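Purine nucleoside phosphorylase (Thermus thermophilus, PDB 6TK9) probably catalyses the reversible phosphorolysis of purine nucleosides such as inosine and guanosine to the free base and ribose 1-phosphate. Local coordinates at residues 55-60 against 80-85; 62-67 against 75-80. All blocks are in the same frame, centred on the assembly; numbering follows the deposited sequence.

Contact 1: 55-60 against 80-85; sequences STAPGH and RVHYYE. With PO4 (phosphate ion), chain G.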
loop_
_atom_site.group_PDB
_atom_site.type_symbol
_atom_site.label_atom_id
_atom_site.label_comp_id
_atom_site.label_asym_id
_atom_site.label_seq_id
_atom_site.Cartn_x
_atom_site.Cartn_y
_atom_site.Cartn_z
ATOM N N SER A 55 -12.161 -21.238 31.079
ATOM C CA SER A 55 -12.147 -21.525 29.628
ATOM C C SER A 55 -13.519 -22.021 29.173
ATOM O O SER A 55 -14.043 -22.926 29.804
ATOM C CB SER A 55 -11.061 -22.526 29.353
ATOM O OG SER A 55 -9.811 -22.025 29.819
ATOM N N THR A 56 -14.077 -21.434 28.116
ATOM C CA THR A 56 -15.340 -21.908 27.498
ATOM C C THR A 56 -15.073 -22.340 26.055
ATOM O O THR A 56 -15.958 -22.983 25.466
ATOM C CB THR A 56 -16.451 -20.854 27.601
ATOM O OG1 THR A 56 -16.171 -19.786 26.699
ATOM C CG2 THR A 56 -16.616 -20.304 29.001
ATOM N N ALA A 57 -13.895 -22.042 25.504
ATOM C CA ALA A 57 -13.595 -22.285 24.072
ATOM C C ALA A 57 -13.375 -23.778 23.840
ATOM O O ALA A 57 -12.855 -24.466 24.713
ATOM C CB ALA A 57 -12.390 -21.482 23.670
ATOM N N PRO A 58 -13.724 -24.338 22.661
ATOM C CA PRO A 58 -13.365 -25.720 22.356
ATOM C C PRO A 58 -11.838 -25.945 22.383
ATOM O O PRO A 58 -11.084 -25.102 21.870
ATOM C CB PRO A 58 -13.975 -25.970 20.963
ATOM C CG PRO A 58 -14.997 -24.865 20.765
ATOM C CD PRO A 58 -14.477 -23.694 21.574
ATOM N N GLY A 59 -11.415 -27.054 23.012
ATOM C CA GLY A 59 -10.017 -27.531 23.059
ATOM C C GLY A 59 -9.185 -26.835 24.127
ATOM O O GLY A 59 -7.950 -26.757 23.970
ATOM N N HIS A 60 -9.838 -26.345 25.176
ATOM C CA HIS A 60 -9.217 -25.667 26.341
ATOM C C HIS A 60 -9.791 -26.310 27.602
ATOM O O HIS A 60 -10.926 -25.950 27.981
ATOM C CB HIS A 60 -9.488 -24.151 26.307
ATOM C CG HIS A 60 -8.918 -23.463 25.114
ATOM N ND1 HIS A 60 -7.789 -22.667 25.193
ATOM C CD2 HIS A 60 -9.295 -23.481 23.815
ATOM C CE1 HIS A 60 -7.496 -22.216 23.994
ATOM N NE2 HIS A 60 -8.414 -22.703 23.122
ATOM N N ARG A 80 -6.644 -21.658 27.586
ATOM C CA ARG A 80 -6.631 -20.208 27.946
ATOM C C ARG A 80 -8.027 -19.629 27.716
ATOM O O ARG A 80 -8.949 -20.412 27.371
ATOM C CB ARG A 80 -5.601 -19.395 27.149
ATOM C CG ARG A 80 -5.677 -19.568 25.635
ATOM C CD ARG A 80 -5.344 -18.313 24.851
ATOM N NE ARG A 80 -3.920 -18.030 24.807
ATOM C CZ ARG A 80 -3.064 -18.580 23.950
ATOM N NH1 ARG A 80 -3.486 -19.468 23.065
ATOM N NH2 ARG A 80 -1.778 -18.259 24.001
ATOM N N VAL A 81 -8.174 -18.320 27.940
ATOM C CA VAL A 81 -9.434 -17.567 27.703
ATOM C C VAL A 81 -9.185 -16.523 26.614
ATOM O O VAL A 81 -8.018 -16.125 26.372
ATOM C CB VAL A 81 -9.975 -16.947 29.002
ATOM C CG1 VAL A 81 -10.263 -18.031 30.027
ATOM C CG2 VAL A 81 -9.044 -15.892 29.577
ATOM N N HIS A 82 -10.252 -16.119 25.947
ATOM C CA HIS A 82 -10.202 -15.164 24.815
ATOM C C HIS A 82 -11.110 -13.976 25.112
ATOM O O HIS A 82 -12.125 -14.127 25.837
ATOM C CB HIS A 82 -10.595 -15.874 23.521
ATOM C CG HIS A 82 -9.871 -17.165 23.338
ATOM N ND1 HIS A 82 -10.378 -18.364 23.796
ATOM C CD2 HIS A 82 -8.671 -17.441 22.781
ATOM C CE1 HIS A 82 -9.524 -19.327 23.514
ATOM N NE2 HIS A 82 -8.469 -18.789 22.890
ATOM N N TYR A 83 -10.746 -12.848 24.537
ATOM C CA TYR A 83 -11.585 -11.638 24.412
ATOM C C TYR A 83 -12.908 -11.998 23.725
ATOM O O TYR A 83 -13.914 -11.443 24.130
ATOM C CB TYR A 83 -10.770 -10.560 23.698
ATOM C CG TYR A 83 -11.421 -9.211 23.637
ATOM C CD1 TYR A 83 -11.574 -8.450 24.775
ATOM C CD2 TYR A 83 -11.811 -8.663 22.425
ATOM C CE1 TYR A 83 -12.127 -7.183 24.721
ATOM C CE2 TYR A 83 -12.378 -7.400 22.353
ATOM C CZ TYR A 83 -12.541 -6.656 23.507
ATOM O OH TYR A 83 -13.100 -5.413 23.447
ATOM N N TYR A 84 -12.953 -12.934 22.778
ATOM C CA TYR A 84 -14.224 -13.210 22.050
ATOM C C TYR A 84 -15.234 -13.837 23.004
ATOM O O TYR A 84 -16.417 -13.667 22.750
ATOM C CB TYR A 84 -14.070 -14.044 20.772
ATOM C CG TYR A 84 -13.361 -15.362 20.930
ATOM C CD1 TYR A 84 -13.997 -16.441 21.538
ATOM C CD2 TYR A 84 -12.063 -15.537 20.476
ATOM C CE1 TYR A 84 -13.351 -17.651 21.709
ATOM C CE2 TYR A 84 -11.412 -16.750 20.623
ATOM C CZ TYR A 84 -12.057 -17.804 21.251
ATOM O OH TYR A 84 -11.432 -19.002 21.418
ATOM N N GLU A 85 -14.785 -14.510 24.065
ATOM C CA GLU A 85 -15.680 -15.154 25.067
ATOM C C GLU A 85 -16.295 -14.081 25.962
ATOM O O GLU A 85 -17.181 -14.434 26.729
ATOM C CB GLU A 85 -14.939 -16.151 25.955
ATOM C CG GLU A 85 -14.356 -17.344 25.214
ATOM C CD GLU A 85 -13.382 -18.120 26.081
ATOM O OE1 GLU A 85 -13.869 -18.833 26.981
ATOM O OE2 GLU A 85 -12.145 -17.961 25.902
HETATM P P PO4 G . -5.850 -20.110 20.397
HETATM O O1 PO4 G . -6.291 -19.925 21.858
HETATM O O2 PO4 G . -7.068 -20.369 19.515
HETATM O O3 PO4 G . -4.900 -21.283 20.262
HETATM O O4 PO4 G . -5.112 -18.848 19.960
#

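Contact 2: 62-67 against 75-80; sequences GRLVLG and LVYKGR. With PO4 (phosphate ion), chain G.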
loop_
_atom_site.group_PDB
_atom_site.type_symbol
_atom_site.label_atom_id
_atom_site.label_comp_id
_atom_site.label_asym_id
_atom_site.label_seq_id
_atom_site.Cartn_x
_atom_site.Cartn_y
_atom_site.Cartn_z
ATOM N N GLY A 62 -8.886 -25.861 30.622
ATOM C CA GLY A 62 -8.888 -24.856 31.700
ATOM C C GLY A 62 -8.323 -25.438 32.988
ATOM O O GLY A 62 -9.052 -25.483 33.987
ATOM N N ARG A 63 -7.063 -25.880 32.953
ATOM C CA ARG A 63 -6.380 -26.535 34.088
ATOM C C ARG A 63 -4.980 -25.954 34.222
ATOM O O ARG A 63 -4.241 -25.994 33.247
ATOM C CB ARG A 63 -6.305 -28.045 33.852
ATOM C CG ARG A 63 -7.658 -28.704 33.631
ATOM C CD ARG A 63 -7.677 -30.125 34.146
ATOM N NE ARG A 63 -8.951 -30.469 34.766
ATOM C CZ ARG A 63 -9.186 -31.583 35.458
ATOM N NH1 ARG A 63 -8.232 -32.491 35.631
ATOM N NH2 ARG A 63 -10.386 -31.784 35.976
ATOM N N LEU A 64 -4.627 -25.429 35.388
ATOM C CA LEU A 64 -3.235 -25.011 35.672
ATOM C C LEU A 64 -2.448 -26.248 36.122
ATOM O O LEU A 64 -2.896 -26.923 37.057
ATOM C CB LEU A 64 -3.218 -23.914 36.739
ATOM C CG LEU A 64 -1.859 -23.233 36.890
ATOM C CD1 LEU A 64 -1.537 -22.430 35.637
ATOM C CD2 LEU A 64 -1.812 -22.349 38.126
ATOM N N VAL A 65 -1.317 -26.533 35.480
ATOM C CA VAL A 65 -0.463 -27.715 35.785
ATOM C C VAL A 65 0.927 -27.217 36.186
ATOM O O VAL A 65 1.565 -26.539 35.368
ATOM C CB VAL A 65 -0.392 -28.661 34.576
ATOM C CG1 VAL A 65 0.672 -29.722 34.763
ATOM C CG2 VAL A 65 -1.736 -29.297 34.271
ATOM N N LEU A 66 1.359 -27.534 37.408
ATOM C CA LEU A 66 2.755 -27.356 37.880
ATOM C C LEU A 66 3.440 -28.720 37.864
ATOM O O LEU A 66 2.808 -29.711 38.295
ATOM C CB LEU A 66 2.748 -26.751 39.283
ATOM C CG LEU A 66 2.326 -25.283 39.347
ATOM C CD1 LEU A 66 1.127 -25.105 40.257
ATOM C CD2 LEU A 66 3.467 -24.395 39.805
ATOM N N GLY A 67 4.675 -28.773 37.367
ATOM C CA GLY A 67 5.424 -30.035 37.267
ATOM C C GLY A 67 6.724 -29.940 36.493
ATOM O O GLY A 67 7.342 -28.856 36.406
ATOM N N LEU A 75 5.269 -24.207 34.697
ATOM C CA LEU A 75 3.824 -23.868 34.809
ATOM C C LEU A 75 3.203 -24.052 33.424
ATOM O O LEU A 75 3.609 -23.336 32.506
ATOM C CB LEU A 75 3.669 -22.423 35.292
ATOM C CG LEU A 75 2.257 -21.999 35.705
ATOM C CD1 LEU A 75 1.744 -22.821 36.876
ATOM C CD2 LEU A 75 2.224 -20.532 36.077
ATOM N N VAL A 76 2.309 -25.027 33.270
ATOM C CA VAL A 76 1.557 -25.277 32.001
ATOM C C VAL A 76 0.093 -24.858 32.223
ATOM O O VAL A 76 -0.511 -25.294 33.201
ATOM C CB VAL A 76 1.720 -26.738 31.542
ATOM C CG1 VAL A 76 0.949 -27.037 30.264
ATOM C CG2 VAL A 76 3.192 -27.091 31.374
ATOM N N TYR A 77 -0.412 -23.955 31.388
ATOM C CA TYR A 77 -1.836 -23.571 31.244
ATOM C C TYR A 77 -2.430 -24.500 30.209
ATOM O O TYR A 77 -2.077 -24.352 29.055
ATOM C CB TYR A 77 -1.947 -22.113 30.798
ATOM C CG TYR A 77 -1.411 -21.152 31.822
ATOM C CD1 TYR A 77 -0.070 -20.828 31.858
ATOM C CD2 TYR A 77 -2.219 -20.658 32.824
ATOM C CE1 TYR A 77 0.441 -19.978 32.823
ATOM C CE2 TYR A 77 -1.722 -19.811 33.799
ATOM C CZ TYR A 77 -0.391 -19.458 33.790
ATOM O OH TYR A 77 0.091 -18.604 34.733
ATOM N N LYS A 78 -3.172 -25.512 30.625
ATOM C CA LYS A 78 -3.854 -26.421 29.669
ATOM C C LYS A 78 -5.087 -25.660 29.164
ATOM O O LYS A 78 -6.130 -25.711 29.845
ATOM C CB LYS A 78 -4.163 -27.791 30.298
ATOM C CG LYS A 78 -4.860 -28.764 29.348
ATOM C CD LYS A 78 -4.982 -30.228 29.777
ATOM C CE LYS A 78 -5.573 -31.060 28.649
ATOM N NZ LYS A 78 -5.600 -32.513 28.945
ATOM N N GLY A 79 -4.935 -24.927 28.055
ATOM C CA GLY A 79 -5.952 -24.003 27.503
ATOM C C GLY A 79 -5.863 -22.609 28.116
ATOM O O GLY A 79 -5.085 -22.433 29.077
ATOM N N ARG A 80 -6.644 -21.658 27.586
ATOM C CA ARG A 80 -6.631 -20.208 27.946
ATOM C C ARG A 80 -8.027 -19.629 27.716
ATOM O O ARG A 80 -8.949 -20.412 27.371
ATOM C CB ARG A 80 -5.601 -19.395 27.149
ATOM C CG ARG A 80 -5.677 -19.568 25.635
ATOM C CD ARG A 80 -5.344 -18.313 24.851
ATOM N NE ARG A 80 -3.920 -18.030 24.807
ATOM C CZ ARG A 80 -3.064 -18.580 23.950
ATOM N NH1 ARG A 80 -3.486 -19.468 23.065
ATOM N NH2 ARG A 80 -1.778 -18.259 24.001
HETATM P P PO4 G . -5.850 -20.110 20.397
HETATM O O1 PO4 G . -6.291 -19.925 21.858
HETATM O O2 PO4 G . -7.068 -20.369 19.515
HETATM O O3 PO4 G . -4.900 -21.283 20.262
HETATM O O4 PO4 G . -5.112 -18.848 19.960
#

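Contact 1: 55-60 against 80-85
Ser55, Thr56, Ala57 and His60 meet Arg80, His82, Tyr84 and Glu85 in a buried, largely polar contact between two loops, one following strand 39-45 and the other following strand 72-78, beside a bound phosphate ion. The ion may come from the crystallisation liquor, but it probably marks the pocket for the phosphate co-substrate of phosphorolysis. Glu85 illustrates how one carboxylate can join two loops, because each of its oxygens accepts two donors. Its OE1 receives the Thr56 backbone N at 2.8 Å on the syn side and Thr56 OG1 on the anti side, both from the same face. The hydroxyl of Thr56 stands between its own N and carbonyl carbon (chi1 72°), which allows a single residue to offer both donors. Glu85 OE2 instead serves its own segment: His82 N and His82 ND1 approach it from opposite faces, the ring nitrogen at 2.8 Å. Through its other nitrogen, NE2, His82 reaches phosphate O1 at 2.7 Å along a nearly straight bond (171°), consistent with Glu85 positioning His82 from the second shell of the phosphate site.

The two histidines form an offset edge-to-face pair, their planes at 90°, with His82 CE1 lying over a face of His60 near the rim. Arg80 N donates to His60 ND1 at 2.8 Å close to the ring plane, while His60 NE2 is bonded to Ser29, itself a phosphate ligand; together these bonds fix the rotation of the imidazole. Ser55 OG gives a bond of 3.1 Å to Arg80 O from above the carbonyl plane. Ala57 CB packs 3.6 Å from His82 CE1 and at the edge of the Tyr84 ring. Arg80 NH1 also grips phosphate O1, as well as Thr110 O in strand 106-115, and Arg80 NE pairs with Glu215 of helix 213-222. Pro58 rests on helix 246-255, and Tyr84 meets Phe152 of a second subunit edge-to-face.

Contact 2: 62-67 against 75-80
Arg63 and Lys78, with Val65 and Val76, form the hydrogen-bonded pairs of an antiparallel ladder between strands 63-66 and 75-78, which closes at one end in a G1 beta bulge. Strand 63-66 lies between strands 39-45 and 72-78 in the mixed sheet. The short strand axes run at 158° to each other. Backbone bonds are reciprocal within each pair: Val65 N to Val76 O and Val76 N to Val65 O both measure 2.7 Å, and Lys78 N reaches Arg63 O at 2.9 Å. Past the Val65/Val76 pair, Leu75 CA makes a CA-H...O contact with Val65 O. The bulge arises where Gly62 and Arg63 both face Lys78; Lys78 O takes a bond of 3.2 Å from Arg63 N and a weak one from Gly62 N. Gly62 has a positive phi, a backbone conformation that suits glycine.

Apolar packing occupies the face that carries the non-hydrogen-bonded pairs, Leu64 with Tyr77 and Leu66 with Leu75. Leu75 CD1 lodges between two leucines of the facing strand, against Leu64 CD1 and 3.5 Å from Leu66 CG; the Leu66 and Leu75 side chains run alongside each other in one direction. On the reverse face, Val65 and Val76 approach through their CB atoms, and Val76 continues onto Leu25 and Leu27 of strand 23-27.

Charged groups belong to this same reverse face. Arg63 and Lys78 pack through their CB atoms, 4.2 Å apart, but their ends diverge to separate salt bridges, Arg63 with Glu43 and Lys78 with Asp36.

The aromatic contact is a CH-pi interaction. With Leu64 CG anti to the backbone N (chi1 -168°) and chi2 at 68°, CD1 is the methyl set over one face of the Tyr77 ring, offset toward its rim and 3.6 Å from the centroid.

In the fold
Both contacts are mainly buried, yet they illustrate how chemistry follows place in the fold. Contact 2 pairs two strands of the central sheet through regular backbone bonds and aliphatic packing, and no other protein chain touches it. Contact 1 joins the loop before strand 63-66 to the one after strand 72-78: there side-chain polar bonds and imidazole rings dominate, the exposed Thr56 lies at its margin, and a second subunit comes within reach. Along the chain, 62-67 and 75-80 are nested inside the loop that 55-60 and 80-85 close. Arg80 is shared but makes its contacts in contact 1, and His60 packs on Gly79; the ladder end leads into the loop whose Arg80 and His82 hold the phosphate.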